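Local coordinates for protein gene product PA4716 (Pseudomonas aeruginosa, PDB 1U0K) that is of unknown function but belongs to the PhzF family and is probably an isomerase, perhaps an epimerase, at residues R6-D11 / A83-H88; A24-A29 / Q38-E43; H88-G91 / E95-W98; G117-M122 / R257-V262; A127-T132 / V228-V233. All coordinates share one frame; numbering follows the deposited sequence.

In the fold
Interactions 1, 2 and 3 gather round helix 78-90 and the strands beside it. Interaction 1 packs that helix against strand 6-12, interaction 3 joins its last turn to strand 96-101, and the two share His88. Interaction 2, about 12 Å from interaction 1 centre to centre, covers the neighbouring strand 21-26 with helix 34-44; the salt bridge from Arg6 NH2 to Asp27 OD2, 2.9 Å, ties the two together. Interaction 4 meets interaction 1 through Phe118 and interaction 5 through Val260 and Val262, whereas the centres of interactions 1 and 5 lie about 30 Å apart. The side chains of Phe26 and Leu10 are about 10 and 11 Å from that of Glu48, the predicted active-site residue.

Interaction 1 of 5, residues R6-D11 / A83-H88; sequences RYWQLD and AALLHH
Leu85 sets both of its methyl groups on one face of the Trp8 indole, the main apolar contact between strand 6-11 and helix 83-88. Its CD1 makes a CH-pi contact with the five-membered ring, 3.7 Å from the centroid and 19° off the normal, while CD2 lies nearest Trp8 CD1, at 3.4 Å. With CG of Leu85 anti to the backbone N (chi1 176°), the forked end projects across the gap and meets the indole at about a right angle. Two residues further along the strand, Leu10 CD2 adds a looser touch on Leu85 CB at 4.3 Å. This is helix-on-sheet packing: helix 78-90 faces strand 6-12, and Leu85 also touches Val25 of the adjacent strand 21-26.

The aromatic part is oblique. The six-membered ring of Trp8 and the imidazole of His88 have planes 77° apart, and Trp8 CZ3 lies 3.9 Å from His88 NE2.

No hydrogen bond joins the two segments. Trp8 NE1 bonds to Asp27 OD1, the other carboxylate oxygen of Asp27 takes a salt bridge from Arg6, and Trp8 CZ2 lies over one face of the Arg6 guanidinium, toward its rim. Leu283 of the second subunit also packs on Trp8. The helix is thus held on this strand by dispersion and CH-pi contact, while the NE1 bond to Asp27 limits how the indole can rotate.

Interaction 2 of 5, residues A24-A29 / Q38-E43; sequences AVFDDA and QAWTRE
Phe26 points the edge of its ring at a face of Trp40 in the beta-alpha-beta unit made by strand 21-26, helix 34-44 and strand 48-54. The pair is an offset edge-to-face arrangement: the phenyl and the five-membered ring of the indole have centroids 5.2 Å apart and planes inclined by 62°. Phe26 CE2 stands 3.9 Å above the indole plane, displaced toward its rim, so the phenyl reaches the fused part of the indole instead of sitting over its middle. The side chains cross at about a right angle. On the strand, CG of Phe26 is anti to the carbonyl carbon (chi1 -70°), which sends the ring across to the helix.

This is a wholly apolar contact between two buried residues. Phe26 also stacks on Phe51 and meets the ring of Tyr7, and Leu18 of the second subunit packs on Trp40, so the pair lies close to the dimer interface. Beyond the edge-to-face approach, Phe26 CZ lies 3.8 Å from Trp40 CB, the carbon that carries the indole, and equally far from Trp40 CE3, which is in the plane of the phenyl ring.

Interaction 3 of 5, residues H88-G91 / E95-W98; sequences HLRG and EQHW
Arg90 sets the aliphatic part of its side chain against CH2 at the outer end of the Trp98 indole, with CD 3.9 Å from CH2 and CB 4.2 Å from the same carbon. The approach is oblique to the ring. CG of Arg90 is anti to the backbone N (chi1 -175°) and the chain runs extended to NE, carrying CD past the indole and on to Gln96. There Arg90 CD lies 3.5 Å from Gln96 OE1. The two side chains cross at about a right angle, yet their flat ends are only 22° apart in plane. Arg90 NH1 stays 3.9 Å from Gln96 OE1, and no hydrogen bond spans the segments.

The amide is held by other residues. Arg59 donates through NH2 to Gln96 OE1, and Gln96 NE2 bonds to the carbonyl of Asn94 in the connection between the segments. Arg59 also makes a cation-pi contact with Trp98, whose NE1 is hydrogen-bonded to Ser111 OG.

After Arg90, the last residue of helix 78-90, Gly91 leaves helical geometry with a positive phi of 81°, and the chain turns back into strand 96-101; this is the return half of the beta-alpha-beta unit that begins with strand 60-67. Gly91 O is buried here without a hydrogen-bond partner, as Gln96 NE2 approaches only to 4.1 Å. The link from helix end to strand therefore rests mainly on van der Waals contact. Gln96 OE1, bonded to Arg59 and close to Arg90, would probably temper the repulsion between the two like charges.

Interaction 4 of 5, residues G117-M122 / R257-V262; sequences GFYAEM and RLDVQV
The phenol ring of Tyr119 receives Asp259 at its edge, where OD2 lies in the ring plane beside the hydroxyl. Carboxylate and ring are nearly coplanar, with planes 27° apart. Tyr119 OH donates to Asp259 OD2 at 2.6 Å, and OD2 accepts with its anti lone pair, turned away from the other carboxylate oxygen. Since the oxygen sits on the CE1 side, it is also 3.2 Å from Tyr119 CE1. His273 forms an edge-to-face pair with the same phenol.

CG of Tyr119 is anti to the backbone N (chi1 -171°), which brings the hydroxyl near Asp259 although the side chain leaves its strand pointing past the other segment. Strands 117-129 and 256-262 are not direct partners: each pairs antiparallel with strand 267-282, so the hydrogen bond reaches across an intervening strand, and the nearest alpha carbons, those of Glu121 and Asp259, are 8.6 Å apart.

A second, looser meeting joins Glu121 and Gln261. Their extended side chains cross at about a right angle with carboxylate and amide planes 69° apart. Glu121 OE1 and Gln261 NE2 remain 3.8 Å apart, while the stronger partner of Glu121 OE1 is Arg110 NH2 in a salt bridge.

Interaction 5 of 5, residues A127-T132 / V228-V233; sequences AEFGAT and VAAYLV
Ala127 and Ala230 press their methyl groups together, CB to CB at 3.3 Å, closer than usual van der Waals contact between carbons. The fit brings the two backbones near as well, their alpha carbons 6.2 Å apart, the shortest such separation between the segments. Small side chains on both partners allow this approach of the chain at the end of strand 117-129 to helix 222-234.

Phe129 meets the helix less closely. With CG anti to the carbonyl carbon (chi1 -72°), its ring extends toward the helix and presents its CZ edge to the backbone. Ala230 O lies in the ring plane at that edge, 3.5 Å from Phe129 CZ, whereas the methyl of Ala230 is 4.1 Å from the same carbon. CE2 continues along the helix to the alpha carbon of Tyr231 at 4.0 Å. Phe129 and Ala127 are both partly exposed, in contrast to the buried helix residues they meet. The phenol of Tyr231 is directed elsewhere, its OH hydrogen-bonded to the carbonyl oxygen of Pro156.

Beyond Phe129 the chain diverges from the helix, through Gly130 and Ala131 to the exposed Thr132. Val160 of strand 158-161 packs against both Ala127 and Phe129, so the two residues touch both that strand and the helix. Helix 222-234 also packs against strands 166-170 and 244-248, consistent with the helix enclosed by beta strands in the DAP-epimerase-like fold of the PhzF family.

Interaction 1 of 5, residues R6-D11 / A83-H88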
# COMPACT_ATOMS: atom_id res chain seq x y z
N ARG A 6 16.91 10.84 -5.59
CA ARG A 6 15.67 10.62 -6.30
C ARG A 6 15.18 9.22 -6.07
O ARG A 6 15.96 8.30 -5.82
CB ARG A 6 15.86 10.77 -7.81
CG ARG A 6 16.35 12.12 -8.26
CD ARG A 6 16.95 12.13 -9.67
NE ARG A 6 18.02 11.14 -9.84
CZ ARG A 6 18.66 10.91 -10.99
NH1 ARG A 6 18.36 11.60 -12.09
NH2 ARG A 6 19.62 10.00 -11.03
N TYR A 7 13.87 9.05 -6.19
CA TYR A 7 13.30 7.75 -6.49
C TYR A 7 12.42 7.86 -7.72
O TYR A 7 12.10 8.97 -8.19
CB TYR A 7 12.55 7.17 -5.29
CG TYR A 7 11.26 7.87 -4.93
CD1 TYR A 7 10.09 7.58 -5.59
CD2 TYR A 7 11.24 8.84 -3.94
CE1 TYR A 7 8.90 8.23 -5.27
CE2 TYR A 7 10.05 9.49 -3.60
CZ TYR A 7 8.89 9.18 -4.28
OH TYR A 7 7.71 9.82 -3.98
N TRP A 8 12.06 6.72 -8.27
CA TRP A 8 11.30 6.65 -9.50
C TRP A 8 10.16 5.67 -9.36
O TRP A 8 10.35 4.61 -8.79
CB TRP A 8 12.18 6.20 -10.66
CG TRP A 8 13.45 6.98 -10.81
CD1 TRP A 8 14.55 6.95 -9.99
CD2 TRP A 8 13.77 7.89 -11.87
NE1 TRP A 8 15.52 7.79 -10.47
CE2 TRP A 8 15.07 8.38 -11.63
CE3 TRP A 8 13.09 8.34 -13.01
CZ2 TRP A 8 15.69 9.29 -12.48
CZ3 TRP A 8 13.71 9.24 -13.84
CH2 TRP A 8 15.00 9.70 -13.57
N GLN A 9 9.00 6.02 -9.91
CA GLN A 9 7.84 5.15 -9.95
C GLN A 9 7.77 4.51 -11.32
O GLN A 9 7.76 5.20 -12.33
CB GLN A 9 6.56 5.95 -9.66
CG GLN A 9 5.27 5.16 -9.75
CD GLN A 9 5.16 4.07 -8.70
OE1 GLN A 9 5.81 4.12 -7.66
NE2 GLN A 9 4.33 3.07 -8.99
N LEU A 10 7.79 3.18 -11.35
CA LEU A 10 7.77 2.39 -12.58
C LEU A 10 6.64 1.38 -12.51
O LEU A 10 6.20 1.01 -11.44
CB LEU A 10 9.08 1.61 -12.74
CG LEU A 10 10.31 2.34 -13.27
CD1 LEU A 10 10.79 3.42 -12.36
CD2 LEU A 10 11.42 1.34 -13.52
N ASP A 11 6.21 0.90 -13.67
CA ASP A 11 5.37 -0.29 -13.75
C ASP A 11 6.11 -1.39 -14.47
O ASP A 11 6.67 -1.17 -15.54
CB ASP A 11 4.09 0.01 -14.51
CG ASP A 11 3.15 0.87 -13.72
OD1 ASP A 11 3.12 0.75 -12.47
OD2 ASP A 11 2.42 1.69 -14.28
N ALA A 83 16.73 -2.50 -14.08
CA ALA A 83 17.42 -2.58 -15.37
C ALA A 83 16.90 -1.52 -16.34
O ALA A 83 17.67 -0.86 -17.03
CB ALA A 83 17.29 -3.99 -15.97
N ALA A 84 15.58 -1.37 -16.40
CA ALA A 84 14.96 -0.40 -17.29
C ALA A 84 15.37 1.03 -16.92
O ALA A 84 15.68 1.84 -17.79
CB ALA A 84 13.46 -0.54 -17.25
N LEU A 85 15.37 1.32 -15.62
CA LEU A 85 15.75 2.63 -15.14
C LEU A 85 17.21 2.91 -15.45
O LEU A 85 17.54 4.00 -15.89
CB LEU A 85 15.45 2.81 -13.64
CG LEU A 85 15.94 4.16 -13.11
CD1 LEU A 85 15.16 5.31 -13.76
CD2 LEU A 85 15.85 4.23 -11.61
N LEU A 86 18.09 1.93 -15.23
CA LEU A 86 19.51 2.13 -15.52
C LEU A 86 19.74 2.42 -17.01
O LEU A 86 20.59 3.22 -17.34
CB LEU A 86 20.32 0.92 -15.07
CG LEU A 86 20.39 0.73 -13.56
CD1 LEU A 86 21.02 -0.62 -13.23
CD2 LEU A 86 21.17 1.82 -12.88
N HIS A 87 18.96 1.78 -17.87
CA HIS A 87 19.01 2.02 -19.32
C HIS A 87 18.56 3.45 -19.62
O HIS A 87 19.21 4.18 -20.38
CB HIS A 87 18.12 1.01 -20.03
CG HIS A 87 18.40 0.82 -21.49
ND1 HIS A 87 18.77 1.84 -22.34
CD2 HIS A 87 18.31 -0.29 -22.26
CE1 HIS A 87 18.91 1.36 -23.57
NE2 HIS A 87 18.64 0.06 -23.54
N HIS A 88 17.48 3.88 -18.99
CA HIS A 88 17.00 5.26 -19.12
C HIS A 88 18.06 6.30 -18.72
O HIS A 88 18.28 7.28 -19.44
CB HIS A 88 15.72 5.45 -18.29
CG HIS A 88 15.25 6.87 -18.21
ND1 HIS A 88 14.76 7.55 -19.31
CD2 HIS A 88 15.20 7.73 -17.17
CE1 HIS A 88 14.43 8.77 -18.94
NE2 HIS A 88 14.69 8.91 -17.65

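Interaction 2 of 5, residues A24-A29 / Q38-E43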
# COMPACT_ATOMS: atom_id res chain seq x y z
N ALA A 24 8.79 1.17 -6.78
CA ALA A 24 9.66 2.32 -6.56
C ALA A 24 11.13 1.89 -6.62
O ALA A 24 11.50 0.86 -6.06
CB ALA A 24 9.39 2.98 -5.24
N VAL A 25 11.94 2.68 -7.32
CA VAL A 25 13.37 2.41 -7.47
C VAL A 25 14.16 3.62 -6.99
O VAL A 25 13.92 4.72 -7.45
CB VAL A 25 13.74 2.16 -8.94
CG1 VAL A 25 15.25 1.88 -9.09
CG2 VAL A 25 12.92 1.03 -9.53
N PHE A 26 15.09 3.41 -6.07
CA PHE A 26 16.00 4.44 -5.60
C PHE A 26 17.33 4.15 -6.31
O PHE A 26 17.97 3.15 -6.03
CB PHE A 26 16.15 4.38 -4.08
CG PHE A 26 14.93 4.82 -3.31
CD1 PHE A 26 13.77 4.06 -3.33
CD2 PHE A 26 14.95 5.99 -2.54
CE1 PHE A 26 12.64 4.47 -2.60
CE2 PHE A 26 13.84 6.37 -1.81
CZ PHE A 26 12.70 5.63 -1.85
N ASP A 27 17.73 5.00 -7.25
CA ASP A 27 18.89 4.68 -8.07
C ASP A 27 20.24 4.89 -7.39
O ASP A 27 21.25 4.37 -7.86
CB ASP A 27 18.86 5.45 -9.40
CG ASP A 27 19.04 6.91 -9.22
OD1 ASP A 27 18.12 7.56 -8.70
OD2 ASP A 27 20.07 7.50 -9.58
N ASP A 28 20.26 5.64 -6.29
CA ASP A 28 21.47 5.74 -5.49
C ASP A 28 21.10 5.91 -4.02
O ASP A 28 20.86 7.03 -3.54
CB ASP A 28 22.36 6.87 -5.98
CG ASP A 28 23.67 6.94 -5.22
OD1 ASP A 28 23.83 6.24 -4.19
OD2 ASP A 28 24.61 7.69 -5.59
N ALA A 29 21.05 4.78 -3.33
CA ALA A 29 20.63 4.71 -1.94
C ALA A 29 21.82 4.68 -0.99
O ALA A 29 21.68 4.23 0.15
CB ALA A 29 19.75 3.48 -1.74
N GLN A 38 13.73 0.43 4.84
CA GLN A 38 12.45 -0.14 5.23
C GLN A 38 11.40 0.93 5.42
O GLN A 38 10.24 0.74 5.03
CB GLN A 38 12.57 -1.01 6.49
CG GLN A 38 11.27 -1.69 6.90
CD GLN A 38 10.77 -2.70 5.91
OE1 GLN A 38 9.96 -2.39 5.02
NE2 GLN A 38 11.27 -3.91 6.03
N ALA A 39 11.78 2.06 6.00
CA ALA A 39 10.85 3.15 6.26
C ALA A 39 10.38 3.79 4.94
O ALA A 39 9.21 4.13 4.82
CB ALA A 39 11.46 4.19 7.18
N TRP A 40 11.28 3.96 3.98
CA TRP A 40 10.92 4.51 2.66
C TRP A 40 10.02 3.55 1.90
O TRP A 40 9.12 3.97 1.18
CB TRP A 40 12.17 4.85 1.82
CG TRP A 40 12.64 6.23 1.99
CD1 TRP A 40 13.74 6.65 2.66
CD2 TRP A 40 11.98 7.41 1.54
NE1 TRP A 40 13.84 8.02 2.61
CE2 TRP A 40 12.75 8.51 1.92
CE3 TRP A 40 10.81 7.64 0.80
CZ2 TRP A 40 12.40 9.83 1.61
CZ3 TRP A 40 10.45 8.95 0.51
CH2 TRP A 40 11.24 10.02 0.91
N THR A 41 10.24 2.25 2.07
CA THR A 41 9.38 1.25 1.43
C THR A 41 7.95 1.41 1.95
O THR A 41 6.98 1.38 1.18
CB THR A 41 9.94 -0.16 1.71
OG1 THR A 41 11.25 -0.28 1.13
CG2 THR A 41 9.11 -1.23 1.00
N ARG A 42 7.81 1.59 3.26
CA ARG A 42 6.50 1.79 3.88
C ARG A 42 5.90 3.13 3.48
O ARG A 42 4.67 3.26 3.36
CB ARG A 42 6.62 1.66 5.40
CG ARG A 42 6.77 0.23 5.82
CD ARG A 42 7.29 0.03 7.22
NE ARG A 42 7.44 -1.39 7.47
CZ ARG A 42 8.07 -1.92 8.52
NH1 ARG A 42 8.62 -1.15 9.45
NH2 ARG A 42 8.15 -3.24 8.64
N GLU A 43 6.74 4.13 3.26
CA GLU A 43 6.29 5.44 2.79
C GLU A 43 5.62 5.33 1.41
O GLU A 43 4.52 5.86 1.22
CB GLU A 43 7.46 6.41 2.70
CG GLU A 43 7.08 7.83 2.36
CD GLU A 43 6.34 8.54 3.46
OE1 GLU A 43 5.66 9.53 3.15
OE2 GLU A 43 6.45 8.14 4.64

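Interaction 3 of 5, residues H88-G91 / E95-W98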
# COMPACT_ATOMS: atom_id res chain seq x y z
N HIS A 88 17.48 3.88 -18.99
CA HIS A 88 17.00 5.26 -19.12
C HIS A 88 18.06 6.30 -18.72
O HIS A 88 18.28 7.28 -19.44
CB HIS A 88 15.72 5.45 -18.29
CG HIS A 88 15.25 6.87 -18.21
ND1 HIS A 88 14.76 7.55 -19.31
CD2 HIS A 88 15.20 7.73 -17.17
CE1 HIS A 88 14.43 8.77 -18.94
NE2 HIS A 88 14.69 8.91 -17.65
N LEU A 89 18.74 6.06 -17.60
CA LEU A 89 19.76 6.97 -17.09
C LEU A 89 21.02 6.98 -17.95
O LEU A 89 21.61 8.03 -18.16
CB LEU A 89 20.10 6.63 -15.64
CG LEU A 89 18.96 6.86 -14.65
CD1 LEU A 89 19.35 6.32 -13.28
CD2 LEU A 89 18.57 8.32 -14.57
N ARG A 90 21.43 5.82 -18.46
CA ARG A 90 22.68 5.73 -19.23
C ARG A 90 22.48 6.28 -20.65
O ARG A 90 23.37 6.93 -21.20
CB ARG A 90 23.16 4.29 -19.31
CG ARG A 90 24.52 4.10 -20.01
CD ARG A 90 24.96 2.65 -20.09
NE ARG A 90 26.40 2.48 -20.27
CZ ARG A 90 27.07 2.72 -21.40
NH1 ARG A 90 26.44 3.14 -22.49
NH2 ARG A 90 28.38 2.53 -21.43
N GLY A 91 21.31 6.02 -21.23
CA GLY A 91 21.06 6.27 -22.64
C GLY A 91 21.61 5.13 -23.48
O GLY A 91 22.12 4.14 -22.96
N GLU A 95 20.89 -2.67 -27.10
CA GLU A 95 20.72 -3.55 -25.95
C GLU A 95 21.79 -3.25 -24.91
O GLU A 95 22.95 -3.04 -25.24
CB GLU A 95 20.81 -5.02 -26.37
CG GLU A 95 20.50 -6.01 -25.26
CD GLU A 95 20.53 -7.45 -25.72
OE1 GLU A 95 21.60 -8.02 -25.94
OE2 GLU A 95 19.36 -8.04 -25.87
N GLN A 96 21.38 -3.22 -23.65
CA GLN A 96 22.28 -2.96 -22.53
C GLN A 96 22.28 -4.18 -21.62
O GLN A 96 21.26 -4.85 -21.49
CB GLN A 96 21.82 -1.73 -21.75
CG GLN A 96 21.72 -0.46 -22.58
CD GLN A 96 23.06 0.02 -23.09
OE1 GLN A 96 24.02 0.04 -22.30
NE2 GLN A 96 23.17 0.38 -24.29
N HIS A 97 23.43 -4.45 -21.01
CA HIS A 97 23.60 -5.54 -20.06
C HIS A 97 23.98 -5.00 -18.69
O HIS A 97 24.71 -4.02 -18.58
CB HIS A 97 24.66 -6.52 -20.56
CG HIS A 97 24.31 -7.18 -21.85
ND1 HIS A 97 24.48 -6.56 -23.07
CD2 HIS A 97 23.78 -8.40 -22.12
CE1 HIS A 97 24.08 -7.37 -24.04
NE2 HIS A 97 23.65 -8.49 -23.48
N TRP A 98 23.46 -5.64 -17.65
CA TRP A 98 23.59 -5.20 -16.27
C TRP A 98 23.83 -6.40 -15.37
O TRP A 98 23.41 -7.51 -15.69
CB TRP A 98 22.30 -4.51 -15.80
CG TRP A 98 21.79 -3.52 -16.76
CD1 TRP A 98 20.77 -3.68 -17.65
CD2 TRP A 98 22.28 -2.19 -16.94
NE1 TRP A 98 20.60 -2.52 -18.37
CE2 TRP A 98 21.51 -1.59 -17.95
CE3 TRP A 98 23.30 -1.44 -16.34
CZ2 TRP A 98 21.74 -0.28 -18.39
CZ3 TRP A 98 23.52 -0.14 -16.79
CH2 TRP A 98 22.75 0.42 -17.80

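Interaction 4 of 5, residues G117-M122 / R257-V262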
# COMPACT_ATOMS: atom_id res chain seq x y z
N GLY A 117 8.60 2.68 -23.47
CA GLY A 117 9.42 2.24 -22.36
C GLY A 117 10.52 1.28 -22.74
O GLY A 117 11.32 1.56 -23.64
N PHE A 118 10.56 0.16 -22.03
CA PHE A 118 11.65 -0.80 -22.13
C PHE A 118 11.11 -2.23 -22.06
O PHE A 118 9.98 -2.46 -21.64
CB PHE A 118 12.65 -0.59 -20.97
CG PHE A 118 13.28 0.77 -20.97
CD1 PHE A 118 12.65 1.84 -20.37
CD2 PHE A 118 14.49 0.99 -21.63
CE1 PHE A 118 13.21 3.12 -20.41
CE2 PHE A 118 15.06 2.25 -21.66
CZ PHE A 118 14.41 3.32 -21.05
N TYR A 119 11.93 -3.16 -22.52
CA TYR A 119 11.75 -4.57 -22.25
C TYR A 119 12.99 -5.02 -21.51
O TYR A 119 14.10 -4.78 -21.97
CB TYR A 119 11.58 -5.40 -23.53
CG TYR A 119 11.19 -6.82 -23.24
CD1 TYR A 119 9.87 -7.17 -23.05
CD2 TYR A 119 12.15 -7.81 -23.12
CE1 TYR A 119 9.50 -8.47 -22.77
CE2 TYR A 119 11.81 -9.12 -22.82
CZ TYR A 119 10.48 -9.44 -22.64
OH TYR A 119 10.15 -10.74 -22.36
N ALA A 120 12.80 -5.68 -20.37
CA ALA A 120 13.90 -6.16 -19.56
C ALA A 120 13.75 -7.65 -19.28
O ALA A 120 12.64 -8.16 -19.15
CB ALA A 120 13.97 -5.38 -18.26
N GLU A 121 14.88 -8.33 -19.18
CA GLU A 121 14.91 -9.76 -18.92
C GLU A 121 16.04 -10.11 -17.96
O GLU A 121 17.09 -9.47 -17.97
CB GLU A 121 15.13 -10.49 -20.24
CG GLU A 121 15.12 -12.00 -20.19
CD GLU A 121 15.43 -12.57 -21.55
OE1 GLU A 121 14.54 -12.51 -22.43
OE2 GLU A 121 16.57 -13.03 -21.77
N MSE A 122 15.82 -11.13 -17.15
CA MSE A 122 16.80 -11.58 -16.19
C MSE A 122 17.01 -13.08 -16.29
O MSE A 122 16.09 -13.81 -16.67
CB MSE A 122 16.37 -11.21 -14.78
CG MSE A 122 15.15 -11.97 -14.28
SE MSE A 122 14.40 -11.13 -12.70
CE MSE A 122 15.50 -11.79 -11.50
N ARG A 257 1.23 -9.92 -18.07
CA ARG A 257 1.88 -11.02 -18.77
C ARG A 257 3.34 -11.06 -18.39
O ARG A 257 4.04 -10.05 -18.47
CB ARG A 257 1.73 -10.85 -20.27
CG ARG A 257 0.30 -10.89 -20.76
CD ARG A 257 0.15 -10.71 -22.25
NE ARG A 257 0.29 -9.31 -22.65
CZ ARG A 257 -0.64 -8.36 -22.47
NH1 ARG A 257 -1.80 -8.64 -21.89
NH2 ARG A 257 -0.40 -7.12 -22.88
N LEU A 258 3.80 -12.23 -17.95
CA LEU A 258 5.17 -12.44 -17.54
C LEU A 258 5.77 -13.44 -18.54
O LEU A 258 5.27 -14.56 -18.67
CB LEU A 258 5.23 -13.01 -16.13
CG LEU A 258 4.59 -12.21 -14.99
CD1 LEU A 258 3.08 -12.43 -14.88
CD2 LEU A 258 5.24 -12.54 -13.66
N ASP A 259 6.80 -13.01 -19.26
CA ASP A 259 7.47 -13.87 -20.24
C ASP A 259 8.46 -14.77 -19.52
O ASP A 259 9.25 -14.30 -18.71
CB ASP A 259 8.19 -13.04 -21.30
CG ASP A 259 7.25 -12.17 -22.10
OD1 ASP A 259 6.07 -12.56 -22.25
OD2 ASP A 259 7.58 -11.08 -22.62
N VAL A 260 8.43 -16.06 -19.82
CA VAL A 260 9.30 -17.02 -19.16
C VAL A 260 9.87 -18.02 -20.17
O VAL A 260 9.30 -18.22 -21.23
CB VAL A 260 8.57 -17.79 -18.04
CG1 VAL A 260 8.20 -16.84 -16.90
CG2 VAL A 260 7.31 -18.50 -18.57
N GLN A 261 11.00 -18.61 -19.83
CA GLN A 261 11.61 -19.67 -20.64
C GLN A 261 12.61 -20.46 -19.81
O GLN A 261 13.32 -19.91 -18.98
CB GLN A 261 12.29 -19.08 -21.87
CG GLN A 261 13.47 -18.18 -21.56
CD GLN A 261 13.96 -17.42 -22.76
OE1 GLN A 261 14.66 -17.98 -23.61
NE2 GLN A 261 13.59 -16.14 -22.85
N VAL A 262 12.64 -21.77 -20.04
CA VAL A 262 13.61 -22.65 -19.40
C VAL A 262 14.53 -23.18 -20.49
O VAL A 262 14.06 -23.70 -21.50
CB VAL A 262 12.91 -23.83 -18.68
CG1 VAL A 262 13.94 -24.72 -17.97
CG2 VAL A 262 11.87 -23.31 -17.69

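Interaction 5 of 5, residues A127-T132 / V228-V233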
# COMPACT_ATOMS: atom_id res chain seq x y z
N ALA A 127 16.25 -23.61 -11.29
CA ALA A 127 15.38 -23.71 -10.14
C ALA A 127 15.79 -24.90 -9.30
O ALA A 127 16.21 -25.93 -9.83
CB ALA A 127 13.94 -23.85 -10.59
N GLU A 128 15.69 -24.74 -7.99
CA GLU A 128 15.94 -25.81 -7.04
C GLU A 128 14.60 -26.37 -6.56
O GLU A 128 13.76 -25.63 -6.05
CB GLU A 128 16.74 -25.29 -5.85
CG GLU A 128 17.44 -26.38 -5.06
CD GLU A 128 18.11 -25.86 -3.80
OE1 GLU A 128 18.78 -24.80 -3.85
OE2 GLU A 128 17.96 -26.51 -2.74
N PHE A 129 14.41 -27.68 -6.76
CA PHE A 129 13.20 -28.37 -6.36
C PHE A 129 13.39 -28.98 -4.98
O PHE A 129 14.31 -29.76 -4.77
CB PHE A 129 12.84 -29.45 -7.38
CG PHE A 129 12.32 -28.90 -8.67
CD1 PHE A 129 13.19 -28.33 -9.59
CD2 PHE A 129 10.96 -28.91 -8.95
CE1 PHE A 129 12.71 -27.81 -10.77
CE2 PHE A 129 10.48 -28.39 -10.13
CZ PHE A 129 11.36 -27.83 -11.04
N GLY A 130 12.53 -28.60 -4.05
CA GLY A 130 12.69 -28.94 -2.65
C GLY A 130 11.64 -29.92 -2.18
O GLY A 130 11.35 -30.91 -2.85
N ALA A 131 11.07 -29.64 -1.01
CA ALA A 131 10.18 -30.57 -0.33
C ALA A 131 8.94 -30.87 -1.16
O ALA A 131 8.50 -30.06 -1.97
CB ALA A 131 9.78 -30.02 1.03
N THR A 132 8.41 -32.06 -0.93
CA THR A 132 7.13 -32.49 -1.46
C THR A 132 6.24 -32.75 -0.26
O THR A 132 6.52 -33.66 0.51
CB THR A 132 7.32 -33.79 -2.27
OG1 THR A 132 8.22 -33.56 -3.36
CG2 THR A 132 6.04 -34.23 -2.93
N VAL A 228 7.73 -21.25 -11.20
CA VAL A 228 6.55 -21.74 -11.90
C VAL A 228 6.95 -22.28 -13.27
O VAL A 228 6.53 -23.37 -13.65
CB VAL A 228 5.44 -20.65 -12.04
CG1 VAL A 228 4.39 -21.04 -13.07
CG2 VAL A 228 4.77 -20.41 -10.69
N ALA A 229 7.75 -21.51 -14.00
CA ALA A 229 8.20 -21.91 -15.33
C ALA A 229 8.97 -23.22 -15.26
O ALA A 229 8.75 -24.10 -16.10
CB ALA A 229 9.07 -20.83 -15.96
N ALA A 230 9.86 -23.34 -14.28
CA ALA A 230 10.69 -24.53 -14.12
C ALA A 230 9.84 -25.74 -13.76
O ALA A 230 10.13 -26.85 -14.20
CB ALA A 230 11.75 -24.31 -13.06
N TYR A 231 8.79 -25.51 -12.97
CA TYR A 231 7.86 -26.55 -12.56
C TYR A 231 7.09 -27.09 -13.76
O TYR A 231 7.02 -28.30 -13.97
CB TYR A 231 6.86 -26.01 -11.54
CG TYR A 231 5.82 -27.02 -11.07
CD1 TYR A 231 6.02 -27.76 -9.91
CD2 TYR A 231 4.65 -27.22 -11.78
CE1 TYR A 231 5.08 -28.69 -9.49
CE2 TYR A 231 3.70 -28.14 -11.37
CZ TYR A 231 3.93 -28.87 -10.22
OH TYR A 231 2.97 -29.79 -9.82
N LEU A 232 6.50 -26.19 -14.54
CA LEU A 232 5.72 -26.57 -15.71
C LEU A 232 6.57 -27.38 -16.69
O LEU A 232 6.12 -28.39 -17.21
CB LEU A 232 5.11 -25.34 -16.39
CG LEU A 232 4.04 -24.59 -15.58
CD1 LEU A 232 3.71 -23.26 -16.22
CD2 LEU A 232 2.77 -25.43 -15.42
N VAL A 233 7.82 -26.97 -16.89
CA VAL A 233 8.72 -27.67 -17.80
C VAL A 233 9.16 -29.03 -17.22
O VAL A 233 9.28 -30.02 -17.96
CB VAL A 233 9.92 -26.76 -18.15
CG1 VAL A 233 11.05 -27.53 -18.81
CG2 VAL A 233 9.45 -25.63 -19.05